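Local coordinates for protein extracellular ligand-binding receptor (Desulfohalobium retbaense DSM 5692, PDB 5ERE) that probably serves as a two-lobed solute-binding sensor that holds the branched keto acid 2-oxo-4-methylpentanoic acid, with cytosine bound in a separate sensor domain, at residues Ser11-Asp16 / Asn161-Asp166; Ser71-Ser76 / Met134-Gly139; Glu189-Ala194 / Ala215-Ala220; Ala18-Arg23 / Gly253-Glu258. One frame throughout, in Å; residues are numbered along the deposited sequence.

Interaction 1: residues Ser11-Asp16 / Asn161-Asp166; sequences SSAFED and NPQQMD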
loop_
_atom_site.group_PDB
_atom_site.type_symbol
_atom_site.label_atom_id
_atom_site.label_comp_id
_atom_site.label_asym_id
_atom_site.label_seq_id
_atom_site.Cartn_x
_atom_site.Cartn_y
_atom_site.Cartn_z
ATOM N N SER A 11 18.306 16.652 -21.712
ATOM C CA SER A 11 17.833 16.800 -23.092
ATOM C C SER A 11 16.678 15.846 -23.335
ATOM O O SER A 11 16.855 14.768 -23.892
ATOM C CB SER A 11 18.965 16.510 -24.072
ATOM O OG SER A 11 20.008 17.445 -23.939
ATOM N N SER A 12 15.497 16.271 -22.905
ATOM C CA SER A 12 14.322 15.429 -22.858
ATOM C C SER A 12 13.129 16.243 -22.362
ATOM O O SER A 12 13.282 17.412 -21.961
ATOM C CB SER A 12 14.553 14.207 -21.956
ATOM O OG SER A 12 14.124 14.436 -20.624
ATOM N N ALA A 13 11.946 15.623 -22.411
ATOM C CA ALA A 13 10.723 16.206 -21.835
ATOM C C ALA A 13 10.822 16.441 -20.293
ATOM O O ALA A 13 10.024 17.184 -19.699
ATOM C CB ALA A 13 9.564 15.314 -22.142
ATOM N N PHE A 14 11.775 15.772 -19.652
ATOM C CA PHE A 14 11.891 15.827 -18.182
ATOM C C PHE A 14 13.071 16.690 -17.735
ATOM O O PHE A 14 13.644 16.513 -16.642
ATOM C CB PHE A 14 11.947 14.390 -17.659
ATOM C CG PHE A 14 10.881 13.520 -18.295
ATOM C CD1 PHE A 14 9.548 13.765 -18.020
ATOM C CD2 PHE A 14 11.212 12.498 -19.191
ATOM C CE1 PHE A 14 8.536 12.996 -18.618
ATOM C CE2 PHE A 14 10.196 11.718 -19.811
ATOM C CZ PHE A 14 8.868 11.968 -19.511
ATOM N N GLU A 15 13.373 17.677 -18.574
ATOM C CA GLU A 15 14.400 18.679 -18.312
ATOM C C GLU A 15 14.243 19.278 -16.915
ATOM O O GLU A 15 15.230 19.383 -16.186
ATOM C CB GLU A 15 14.353 19.797 -19.369
ATOM C CG GLU A 15 15.526 20.778 -19.311
ATOM C CD GLU A 15 15.541 21.742 -20.483
ATOM O OE1 GLU A 15 14.448 22.091 -20.987
ATOM O OE2 GLU A 15 16.653 22.141 -20.901
ATOM N N ASP A 16 13.006 19.609 -16.533
ATOM C CA ASP A 16 12.733 20.291 -15.278
ATOM C C ASP A 16 13.070 19.412 -14.070
ATOM O O ASP A 16 13.594 19.906 -13.079
ATOM C CB ASP A 16 11.273 20.768 -15.206
ATOM C CG ASP A 16 10.274 19.627 -14.957
ATOM O OD1 ASP A 16 10.254 18.645 -15.742
ATOM O OD2 ASP A 16 9.496 19.710 -13.975
ATOM N N ASN A 161 4.697 9.794 -26.941
ATOM C CA ASN A 161 6.031 10.341 -26.830
ATOM C C ASN A 161 6.007 11.671 -26.073
ATOM O O ASN A 161 5.398 12.634 -26.551
ATOM C CB ASN A 161 6.627 10.530 -28.216
ATOM C CG ASN A 161 8.086 10.922 -28.157
ATOM O OD1 ASN A 161 8.422 12.085 -27.954
ATOM N ND2 ASN A 161 8.963 9.943 -28.303
ATOM N N PRO A 162 6.654 11.739 -24.884
ATOM C CA PRO A 162 6.553 12.988 -24.112
ATOM C C PRO A 162 7.306 14.170 -24.738
ATOM O O PRO A 162 7.006 15.324 -24.429
ATOM C CB PRO A 162 7.140 12.607 -22.740
ATOM C CG PRO A 162 8.055 11.480 -23.002
ATOM C CD PRO A 162 7.374 10.693 -24.135
ATOM N N GLN A 163 8.288 13.911 -25.585
ATOM C CA GLN A 163 8.904 15.019 -26.309
ATOM C C GLN A 163 7.956 15.548 -27.419
ATOM O O GLN A 163 7.768 16.751 -27.564
ATOM C CB GLN A 163 10.245 14.593 -26.916
ATOM C CG GLN A 163 11.414 14.484 -25.896
ATOM C CD GLN A 163 11.379 13.187 -25.091
ATOM O OE1 GLN A 163 11.489 13.199 -23.863
ATOM N NE2 GLN A 163 11.241 12.059 -25.787
ATOM N N GLN A 164 7.344 14.657 -28.191
ATOM C CA GLN A 164 6.502 15.103 -29.313
ATOM C C GLN A 164 5.150 15.704 -28.884
ATOM O O GLN A 164 4.753 16.745 -29.387
ATOM C CB GLN A 164 6.278 13.943 -30.287
ATOM C CG GLN A 164 7.455 13.699 -31.228
ATOM C CD GLN A 164 7.755 14.902 -32.135
ATOM O OE1 GLN A 164 6.946 15.831 -32.254
ATOM N NE2 GLN A 164 8.917 14.877 -32.788
HETATM N N MSE A 165 4.464 15.054 -27.947
HETATM C CA MSE A 165 3.168 15.523 -27.404
HETATM C C MSE A 165 2.079 15.586 -28.481
HETATM O O MSE A 165 1.169 16.429 -28.437
HETATM C CB MSE A 165 3.308 16.885 -26.745
HETATM C CG MSE A 165 4.218 16.843 -25.485
HETATM SE SE MSE A 165 3.615 15.454 -24.234
HETATM C CE MSE A 165 1.996 16.283 -23.584
ATOM N N ASP A 166 2.167 14.667 -29.425
ATOM C CA ASP A 166 1.083 14.474 -30.367
ATOM C C ASP A 166 0.095 13.468 -29.787
ATOM O O ASP A 166 0.318 12.271 -29.899
ATOM C CB ASP A 166 1.609 13.989 -31.705
ATOM C CG ASP A 166 0.530 13.990 -32.770
ATOM O OD1 ASP A 166 -0.596 14.456 -32.471
ATOM O OD2 ASP A 166 0.807 13.536 -33.895
#
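One bridge between the two lobes of this leucine-binding-protein fold joins A13 and F14, at the turn leading into helix 15-32, to P162 and Q163 in the loop after strand 154-160. The A13 N-H, in the type I turn S12-E15, is taken by Q163 OE1 at 2.9 Å. The bond is nearly straight, 169°, and uses a lone pair in the carbonyl plane. Glutamine suits the place because its chain is long enough to fold back: CG lies beside the backbone N (chi1 -76°) and a bend at chi2 (79°) brings the amide round to the turn. Were Q163 shortened to an alanine, the A13 N-H would probably lose this mate, and with it the polar link between the loops. The small A13 CB fits against P162 CB at 3.7 Å and also covers the centre of one face of the F14 ring, while F14, a residue of the keto-acid pocket, reaches the rigid proline with its far end, CZ lying 3.6 Å from P162 CG. Both loops are braced internally: Q164 N donates to N161 OD1 in an Asx motif, and in an ST turn F14 N donates to S12 OG at 2.9 Å.

Interaction 2: residues Ser71-Ser76 / Met134-Gly139; sequences SSWASS and MDNNLG. With COI (2-oxo-4-methylpentanoic acid), chain B.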
loop_
_atom_site.group_PDB
_atom_site.type_symbol
_atom_site.label_atom_id
_atom_site.label_comp_id
_atom_site.label_asym_id
_atom_site.label_seq_id
_atom_site.Cartn_x
_atom_site.Cartn_y
_atom_site.Cartn_z
ATOM N N SER A 71 15.727 7.980 -14.018
ATOM C CA SER A 71 14.667 7.483 -14.934
ATOM C C SER A 71 14.692 5.960 -14.976
ATOM O O SER A 71 15.749 5.339 -14.908
ATOM C CB SER A 71 14.763 8.052 -16.360
ATOM O OG SER A 71 15.720 7.362 -17.127
ATOM N N SER A 72 13.506 5.366 -15.003
ATOM C CA SER A 72 13.362 3.909 -15.061
ATOM C C SER A 72 14.074 3.306 -16.269
ATOM O O SER A 72 14.651 2.228 -16.165
ATOM C CB SER A 72 11.884 3.531 -15.080
ATOM O OG SER A 72 11.252 4.047 -13.919
ATOM N N TRP A 73 14.075 4.020 -17.392
ATOM C CA TRP A 73 14.710 3.492 -18.600
ATOM C C TRP A 73 16.219 3.605 -18.564
ATOM O O TRP A 73 16.921 2.641 -18.892
ATOM C CB TRP A 73 14.162 4.175 -19.874
ATOM C CG TRP A 73 14.023 5.673 -19.844
ATOM C CD1 TRP A 73 14.850 6.585 -20.430
ATOM C CD2 TRP A 73 12.970 6.426 -19.229
ATOM N NE1 TRP A 73 14.393 7.854 -20.201
ATOM C CE2 TRP A 73 13.235 7.780 -19.467
ATOM C CE3 TRP A 73 11.828 6.079 -18.490
ATOM C CZ2 TRP A 73 12.408 8.793 -19.000
ATOM C CZ3 TRP A 73 11.009 7.092 -18.019
ATOM C CH2 TRP A 73 11.309 8.426 -18.273
ATOM N N ALA A 74 16.746 4.759 -18.162
ATOM C CA ALA A 74 18.189 4.857 -18.006
ATOM C C ALA A 74 18.664 3.805 -16.986
ATOM O O ALA A 74 19.666 3.112 -17.191
ATOM C CB ALA A 74 18.602 6.230 -17.577
ATOM N N SER A 75 17.921 3.663 -15.898
ATOM C CA SER A 75 18.388 2.849 -14.797
ATOM C C SER A 75 18.328 1.360 -15.168
ATOM O O SER A 75 19.211 0.601 -14.799
ATOM C CB SER A 75 17.577 3.124 -13.518
ATOM O OG SER A 75 17.895 4.402 -12.940
ATOM N N SER A 76 17.292 0.944 -15.891
ATOM C CA SER A 76 17.170 -0.457 -16.262
ATOM C C SER A 76 18.301 -0.862 -17.226
ATOM O O SER A 76 18.834 -1.955 -17.121
ATOM C CB SER A 76 15.788 -0.724 -16.865
ATOM O OG SER A 76 14.819 -0.835 -15.833
HETATM N N MSE A 134 3.215 7.643 -20.920
HETATM C CA MSE A 134 4.459 7.937 -21.613
HETATM C C MSE A 134 4.996 6.671 -22.220
HETATM O O MSE A 134 4.967 5.623 -21.581
HETATM C CB MSE A 134 5.506 8.565 -20.634
HETATM C CG MSE A 134 5.841 7.710 -19.448
HETATM SE SE MSE A 134 7.201 8.608 -18.214
HETATM C CE MSE A 134 6.133 10.107 -17.580
ATOM N N ASP A 135 5.470 6.756 -23.462
ATOM C CA ASP A 135 5.994 5.579 -24.155
ATOM C C ASP A 135 7.433 5.218 -23.748
ATOM O O ASP A 135 8.389 5.435 -24.496
ATOM C CB ASP A 135 5.912 5.784 -25.679
ATOM C CG ASP A 135 6.288 4.522 -26.461
ATOM O OD1 ASP A 135 5.910 3.404 -26.038
ATOM O OD2 ASP A 135 6.972 4.646 -27.500
ATOM N N ASN A 136 7.569 4.639 -22.561
ATOM C CA ASN A 136 8.830 4.084 -22.118
ATOM C C ASN A 136 8.515 3.033 -21.076
ATOM O O ASN A 136 7.343 2.794 -20.801
ATOM C CB ASN A 136 9.747 5.183 -21.564
ATOM C CG ASN A 136 9.054 6.074 -20.554
ATOM O OD1 ASN A 136 8.405 5.597 -19.625
ATOM N ND2 ASN A 136 9.183 7.375 -20.739
ATOM N N ASN A 137 9.533 2.418 -20.467
ATOM C CA ASN A 137 9.252 1.293 -19.588
ATOM C C ASN A 137 8.482 1.703 -18.299
ATOM O O ASN A 137 7.867 0.858 -17.659
ATOM C CB ASN A 137 10.548 0.534 -19.238
ATOM C CG ASN A 137 11.511 1.353 -18.341
ATOM O OD1 ASN A 137 11.513 2.572 -18.371
ATOM N ND2 ASN A 137 12.352 0.665 -17.586
ATOM N N LEU A 138 8.459 2.983 -17.934
ATOM C CA LEU A 138 7.598 3.378 -16.825
ATOM C C LEU A 138 6.131 3.315 -17.259
ATOM O O LEU A 138 5.296 2.758 -16.553
ATOM C CB LEU A 138 7.934 4.791 -16.304
ATOM C CG LEU A 138 7.067 5.272 -15.120
ATOM C CD1 LEU A 138 7.420 4.570 -13.807
ATOM C CD2 LEU A 138 7.163 6.778 -14.908
ATOM N N GLY A 139 5.813 3.926 -18.392
ATOM C CA GLY A 139 4.456 3.879 -18.917
ATOM C C GLY A 139 3.996 2.446 -19.107
ATOM O O GLY A 139 2.929 2.041 -18.645
HETATM C C1 COI B . 10.461 7.054 -13.241
HETATM O O1 COI B . 10.991 6.456 -14.215
HETATM O O2 COI B . 10.009 6.438 -12.244
HETATM C C2 COI B . 10.434 8.544 -13.260
HETATM O O3 COI B . 9.901 9.158 -12.355
HETATM C C3 COI B . 11.130 9.197 -14.430
HETATM C C4 COI B . 10.876 10.663 -14.426
HETATM C C5 COI B . 12.013 11.318 -15.180
HETATM C C6 COI B . 9.522 10.835 -15.099
#
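W73 leaves helix 72-84 with its CB 3.4 Å from N137 OD1, and CG stands between the backbone N and carbonyl carbon (chi1 45°), which swings the indole toward the 134-139 segment. Next along the ring, CE3 has the same N137 oxygen at its edge, in the ring plane. The N136 amide lies over one face, its plane 23° from the ring's, with ND2 3.3 Å from CZ3. S71 OG covers the opposite face. CZ3 is also 4.1 Å from the selenium of M134, here selenomethionine, an oblique Met-aromatic contact, and CH2 approaches the keto acid at its C3, 3.9 Å off. With W73 cut back to an alanine, the N136 amide would probably lose the ring face beneath it and a gap would open beside the ligand. N137 ND2 donates to S72 O at 3.1 Å from above the carbonyl plane, while S72 N donates to the ligand's carboxylate O1 at 2.9 Å; S72 OG also lies at O1, at a doubtfully short distance. The helix starts meeting here follow strands of different lobes, 64-70 and 129-134; W73 also touches V47 of helix 47-60, and M134 is backbone-bonded to I185 of strand 181-185.

Interaction 3: residues Glu189-Ala194 / Ala215-Ala220; sequences EAATIA and AEVLAA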
loop_
_atom_site.group_PDB
_atom_site.type_symbol
_atom_site.label_atom_id
_atom_site.label_comp_id
_atom_site.label_asym_id
_atom_site.label_seq_id
_atom_site.Cartn_x
_atom_site.Cartn_y
_atom_site.Cartn_z
ATOM N N GLU A 189 4.050 17.171 -18.146
ATOM C CA GLU A 189 3.377 17.294 -19.443
ATOM C C GLU A 189 1.871 17.008 -19.292
ATOM O O GLU A 189 1.076 17.265 -20.202
ATOM C CB GLU A 189 4.000 16.346 -20.511
ATOM C CG GLU A 189 3.749 14.840 -20.310
ATOM C CD GLU A 189 4.774 14.182 -19.369
ATOM O OE1 GLU A 189 5.504 14.925 -18.724
ATOM O OE2 GLU A 189 4.850 12.930 -19.328
ATOM N N ALA A 190 1.493 16.464 -18.144
ATOM C CA ALA A 190 0.101 16.237 -17.816
ATOM C C ALA A 190 -0.740 17.501 -17.847
ATOM O O ALA A 190 -1.927 17.397 -18.028
ATOM C CB ALA A 190 -0.028 15.582 -16.454
ATOM N N ALA A 191 -0.155 18.677 -17.653
ATOM C CA ALA A 191 -0.943 19.912 -17.720
ATOM C C ALA A 191 -1.459 20.179 -19.152
ATOM O O ALA A 191 -2.537 20.732 -19.340
ATOM C CB ALA A 191 -0.136 21.091 -17.233
ATOM N N THR A 192 -0.683 19.774 -20.146
ATOM C CA THR A 192 -1.089 19.877 -21.542
ATOM C C THR A 192 -2.079 18.777 -21.917
ATOM O O THR A 192 -3.098 19.027 -22.597
ATOM C CB THR A 192 0.134 19.814 -22.467
ATOM O OG1 THR A 192 0.920 20.989 -22.254
ATOM C CG2 THR A 192 -0.266 19.735 -23.961
ATOM N N ILE A 193 -1.781 17.560 -21.479
ATOM C CA ILE A 193 -2.693 16.445 -21.690
ATOM C C ILE A 193 -4.070 16.804 -21.117
ATOM O O ILE A 193 -5.070 16.680 -21.810
ATOM C CB ILE A 193 -2.150 15.142 -21.065
ATOM C CG1 ILE A 193 -0.862 14.723 -21.770
ATOM C CG2 ILE A 193 -3.145 14.014 -21.212
ATOM C CD1 ILE A 193 -0.069 13.578 -21.044
ATOM N N ALA A 194 -4.100 17.282 -19.875
ATOM C CA ALA A 194 -5.341 17.704 -19.217
ATOM C C ALA A 194 -6.127 18.738 -20.036
ATOM O O ALA A 194 -7.342 18.630 -20.165
ATOM C CB ALA A 194 -5.037 18.282 -17.844
ATOM N N ALA A 215 5.025 21.989 -10.847
ATOM C CA ALA A 215 4.424 23.313 -10.779
ATOM C C ALA A 215 3.544 23.588 -12.005
ATOM O O ALA A 215 2.503 24.212 -11.908
ATOM C CB ALA A 215 5.509 24.361 -10.658
ATOM N N GLU A 216 3.976 23.093 -13.152
ATOM C CA GLU A 216 3.231 23.225 -14.402
ATOM C C GLU A 216 1.791 22.717 -14.235
ATOM O O GLU A 216 0.818 23.340 -14.677
ATOM C CB GLU A 216 3.996 22.453 -15.479
ATOM C CG GLU A 216 3.366 22.320 -16.833
ATOM C CD GLU A 216 4.292 21.590 -17.807
ATOM O OE1 GLU A 216 5.371 21.118 -17.365
ATOM O OE2 GLU A 216 3.948 21.490 -19.009
ATOM N N VAL A 217 1.666 21.603 -13.524
ATOM C CA VAL A 217 0.394 20.946 -13.339
ATOM C C VAL A 217 -0.510 21.811 -12.457
ATOM O O VAL A 217 -1.700 21.951 -12.735
ATOM C CB VAL A 217 0.598 19.514 -12.759
ATOM C CG1 VAL A 217 -0.683 18.932 -12.217
ATOM C CG2 VAL A 217 1.145 18.623 -13.846
ATOM N N LEU A 218 0.060 22.422 -11.426
ATOM C CA LEU A 218 -0.692 23.312 -10.534
ATOM C C LEU A 218 -1.156 24.611 -11.226
ATOM O O LEU A 218 -2.263 25.094 -10.989
ATOM C CB LEU A 218 0.169 23.648 -9.315
ATOM C CG LEU A 218 -0.359 24.697 -8.350
ATOM C CD1 LEU A 218 -1.731 24.355 -7.858
ATOM C CD2 LEU A 218 0.611 24.771 -7.195
ATOM N N ALA A 219 -0.293 25.166 -12.068
ATOM C CA ALA A 219 -0.575 26.392 -12.798
ATOM C C ALA A 219 -1.781 26.229 -13.714
ATOM O O ALA A 219 -2.507 27.188 -13.981
ATOM C CB ALA A 219 0.642 26.797 -13.608
ATOM N N ALA A 220 -1.959 25.002 -14.195
ATOM C CA ALA A 220 -3.023 24.643 -15.105
ATOM C C ALA A 220 -4.252 24.114 -14.370
ATOM O O ALA A 220 -5.007 23.309 -14.927
ATOM C CB ALA A 220 -2.524 23.613 -16.101
#
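A191 points its methyl straight at the helix 215-219 backbone, with E216, V217 and A220 grouped about it. Its CB rests 3.5 Å from E216 O and 3.7 Å from A220 CB, close to V217 CA as well. Nothing larger than a methyl intervenes where the chains come nearest, the CA atoms of A191 and V217 being 4.7 Å apart, and small residues suit so close a meeting. E216 and V217 then leave their helix on different courses past this methyl. The E216 chain is extended, with CG anti to its own N (chi1 174°); CG lies 3.7 Å from A191 CB, and the carboxylate is carried alongside the start of helix 190-199, where OE1 is 4.2 Å from E189 N. V217 sends its CG2 branch, the one beside its backbone N, to within 4.2 Å of A190 CB. No hydrogen bond links the segments, so the fit rests on apolar contact. The E189 carboxylate has its partner outside them, OE2 being hydrogen-bonded to Y160 OH. The OE1 atoms of E189 and E216 are 6.3 Å apart, a spacing that probably limits repulsion between these like charges. The two helical segments run 30° from parallel. Helix 190-199 connects strands 181-185 and 205-208, helix 215-219 lies between 205-208 and 228-232, and I193 packs on L132 of strand 129-134, so the contact joins successive beta-alpha-beta connections of the second lobe.

Interaction 4: residues Ala18-Arg23 / Gly253-Glu258; sequences AVEQQR and GFFGVE. With COI (2-oxo-4-methylpentanoic acid), chain B.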
loop_
_atom_site.group_PDB
_atom_site.type_symbol
_atom_site.label_atom_id
_atom_site.label_comp_id
_atom_site.label_asym_id
_atom_site.label_seq_id
_atom_site.Cartn_x
_atom_site.Cartn_y
_atom_site.Cartn_z
ATOM N N ALA A 18 15.275 16.958 -14.163
ATOM C CA ALA A 18 16.716 16.884 -14.235
ATOM C C ALA A 18 17.372 18.092 -13.577
ATOM O O ALA A 18 18.300 17.909 -12.830
ATOM C CB ALA A 18 17.193 16.767 -15.663
ATOM N N VAL A 19 16.889 19.307 -13.835
ATOM C CA VAL A 19 17.469 20.500 -13.239
ATOM C C VAL A 19 17.209 20.540 -11.736
ATOM O O VAL A 19 18.061 20.993 -10.981
ATOM C CB VAL A 19 16.927 21.812 -13.894
ATOM C CG1 VAL A 19 17.318 23.045 -13.103
ATOM C CG2 VAL A 19 17.436 21.954 -15.338
ATOM N N GLU A 20 16.041 20.073 -11.317
ATOM C CA GLU A 20 15.706 19.955 -9.920
ATOM C C GLU A 20 16.702 19.037 -9.194
ATOM O O GLU A 20 17.235 19.362 -8.126
ATOM C CB GLU A 20 14.282 19.420 -9.780
ATOM C CG GLU A 20 13.851 19.277 -8.319
ATOM C CD GLU A 20 12.380 18.996 -8.153
ATOM O OE1 GLU A 20 11.551 19.908 -8.399
ATOM O OE2 GLU A 20 12.057 17.863 -7.769
ATOM N N GLN A 21 16.965 17.889 -9.795
ATOM C CA GLN A 21 17.868 16.913 -9.211
ATOM C C GLN A 21 19.284 17.486 -9.120
ATOM O O GLN A 21 19.958 17.287 -8.112
ATOM C CB GLN A 21 17.850 15.619 -10.010
ATOM C CG GLN A 21 16.538 14.890 -9.932
ATOM C CD GLN A 21 16.429 13.750 -10.962
ATOM O OE1 GLN A 21 16.760 13.924 -12.131
ATOM N NE2 GLN A 21 16.006 12.593 -10.514
ATOM N N GLN A 22 19.724 18.178 -10.166
ATOM C CA GLN A 22 21.027 18.826 -10.198
ATOM C C GLN A 22 21.156 19.854 -9.102
ATOM O O GLN A 22 22.158 19.872 -8.392
ATOM C CB GLN A 22 21.250 19.489 -11.541
ATOM C CG GLN A 22 22.499 20.357 -11.692
ATOM C CD GLN A 22 22.321 21.361 -12.820
ATOM O OE1 GLN A 22 22.702 21.101 -13.950
ATOM N NE2 GLN A 22 21.699 22.516 -12.515
ATOM N N ARG A 23 20.163 20.728 -8.998
ATOM C CA ARG A 23 20.087 21.681 -7.903
ATOM C C ARG A 23 20.177 21.048 -6.523
ATOM O O ARG A 23 20.934 21.530 -5.639
ATOM C CB ARG A 23 18.772 22.446 -8.035
ATOM C CG ARG A 23 18.814 23.411 -9.166
ATOM C CD ARG A 23 17.449 24.082 -9.370
ATOM N NE ARG A 23 17.537 25.136 -10.362
ATOM C CZ ARG A 23 16.485 25.812 -10.819
ATOM N NH1 ARG A 23 15.269 25.527 -10.394
ATOM N NH2 ARG A 23 16.652 26.767 -11.707
ATOM N N GLY A 253 10.303 19.380 -5.657
ATOM C CA GLY A 253 9.397 18.254 -5.598
ATOM C C GLY A 253 10.101 16.958 -5.227
ATOM O O GLY A 253 11.197 16.973 -4.686
ATOM N N PHE A 254 9.466 15.839 -5.548
ATOM C CA PHE A 254 9.946 14.527 -5.133
ATOM C C PHE A 254 11.383 14.285 -5.523
ATOM O O PHE A 254 12.182 13.717 -4.747
ATOM C CB PHE A 254 9.103 13.388 -5.752
ATOM C CG PHE A 254 9.789 12.080 -5.681
ATOM C CD1 PHE A 254 9.791 11.372 -4.495
ATOM C CD2 PHE A 254 10.502 11.596 -6.758
ATOM C CE1 PHE A 254 10.485 10.178 -4.380
ATOM C CE2 PHE A 254 11.200 10.409 -6.656
ATOM C CZ PHE A 254 11.192 9.703 -5.463
ATOM N N PHE A 255 11.718 14.668 -6.744
ATOM C CA PHE A 255 13.012 14.271 -7.264
ATOM C C PHE A 255 14.161 14.990 -6.571
ATOM O O PHE A 255 15.183 14.383 -6.329
ATOM C CB PHE A 255 13.073 14.515 -8.749
ATOM C CG PHE A 255 12.022 13.753 -9.506
ATOM C CD1 PHE A 255 12.271 12.465 -9.939
ATOM C CD2 PHE A 255 10.768 14.324 -9.753
ATOM C CE1 PHE A 255 11.300 11.732 -10.642
ATOM C CE2 PHE A 255 9.781 13.589 -10.452
ATOM C CZ PHE A 255 10.058 12.292 -10.890
ATOM N N GLY A 256 13.992 16.279 -6.302
ATOM C CA GLY A 256 14.927 17.015 -5.465
ATOM C C GLY A 256 15.092 16.390 -4.086
ATOM O O GLY A 256 16.214 16.183 -3.617
ATOM N N VAL A 257 13.975 16.100 -3.432
ATOM C CA VAL A 257 13.983 15.547 -2.075
ATOM C C VAL A 257 14.736 14.218 -2.065
ATOM O O VAL A 257 15.600 13.965 -1.206
ATOM C CB VAL A 257 12.535 15.340 -1.545
ATOM C CG1 VAL A 257 12.516 14.518 -0.227
ATOM C CG2 VAL A 257 11.835 16.664 -1.379
ATOM N N GLU A 258 14.408 13.373 -3.027
ATOM C CA GLU A 258 15.063 12.096 -3.187
ATOM C C GLU A 258 16.562 12.225 -3.445
ATOM O O GLU A 258 17.365 11.435 -2.941
ATOM C CB GLU A 258 14.432 11.310 -4.366
ATOM C CG GLU A 258 15.062 9.942 -4.586
ATOM C CD GLU A 258 14.519 9.222 -5.850
ATOM O OE1 GLU A 258 14.487 9.861 -6.941
ATOM O OE2 GLU A 258 14.149 8.028 -5.730
HETATM C C1 COI B . 10.461 7.054 -13.241
HETATM O O1 COI B . 10.991 6.456 -14.215
HETATM O O2 COI B . 10.009 6.438 -12.244
HETATM C C2 COI B . 10.434 8.544 -13.260
HETATM O O3 COI B . 9.901 9.158 -12.355
HETATM C C3 COI B . 11.130 9.197 -14.430
HETATM C C4 COI B . 10.876 10.663 -14.426
HETATM C C5 COI B . 12.013 11.318 -15.180
HETATM C C6 COI B . 9.522 10.835 -15.099
HETATM O O HOH W 1 15.543 12.154 -7.829
#
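A single buried carboxylate, that of E20, grips two backbone N-H groups at the start of helix 254-271. OE1 takes G253 N at 3.1 Å, in a straight bond (173°) that arrives well above the carboxylate plane, and OE2 takes G256 N at 2.9 Å on its anti side. The extended glutamate chain, with CG anti to the backbone N, reaches across to the neighbouring helix. Positive charge from R214, salt-bridged to OE1, and the amino end of the helix would both tend to stabilise the negative charge. G256 lets the chains come this near: a CB on it would lie only 3.2 Å from E20 CG. On the next residue, Q21 CG packs on F255 CB at 3.7 Å, and the Q21 amide stands almost perpendicular to the F255 ring. Its NE2 donates to a water at 2.8 Å; that water in turn donates to F255 O and E258 OE1, so a long amide-bearing residue completes a polar bridge between the helices. F254 CD2 covers the centre of one face of the F255 ring, whose edge meets the ligand, CE1 lying 3.4 Å from the keto oxygen O3. This is a near-parallel helix pair, crossing at -27°, set beside strand 88-92 of the first lobe and supplying an aromatic wall to the keto-acid pocket of a periplasmic-binding-protein fold.

How the interactions relate
From the N terminus, 11-16 and 18-23 follow each other on the entry to, and first turns of, helix 15-32, yet they take partners far apart in sequence. Interaction 2 closes a loop, 71-76 to 134-139, nested inside the one interaction 1 closes at 161-166; both tie the first lobe to the second. Interaction 3 comes next in series and stays within the second lobe. Interaction 4 closes last, bringing 253-258 back to the first lobe; its loop encloses interactions 2 and 3 and crosses interaction 1. F14 joins three of them, touching W73, M134 and E189. F14, the 71-76 segment and F255 bring interactions 1, 2 and 4 to the bound keto acid.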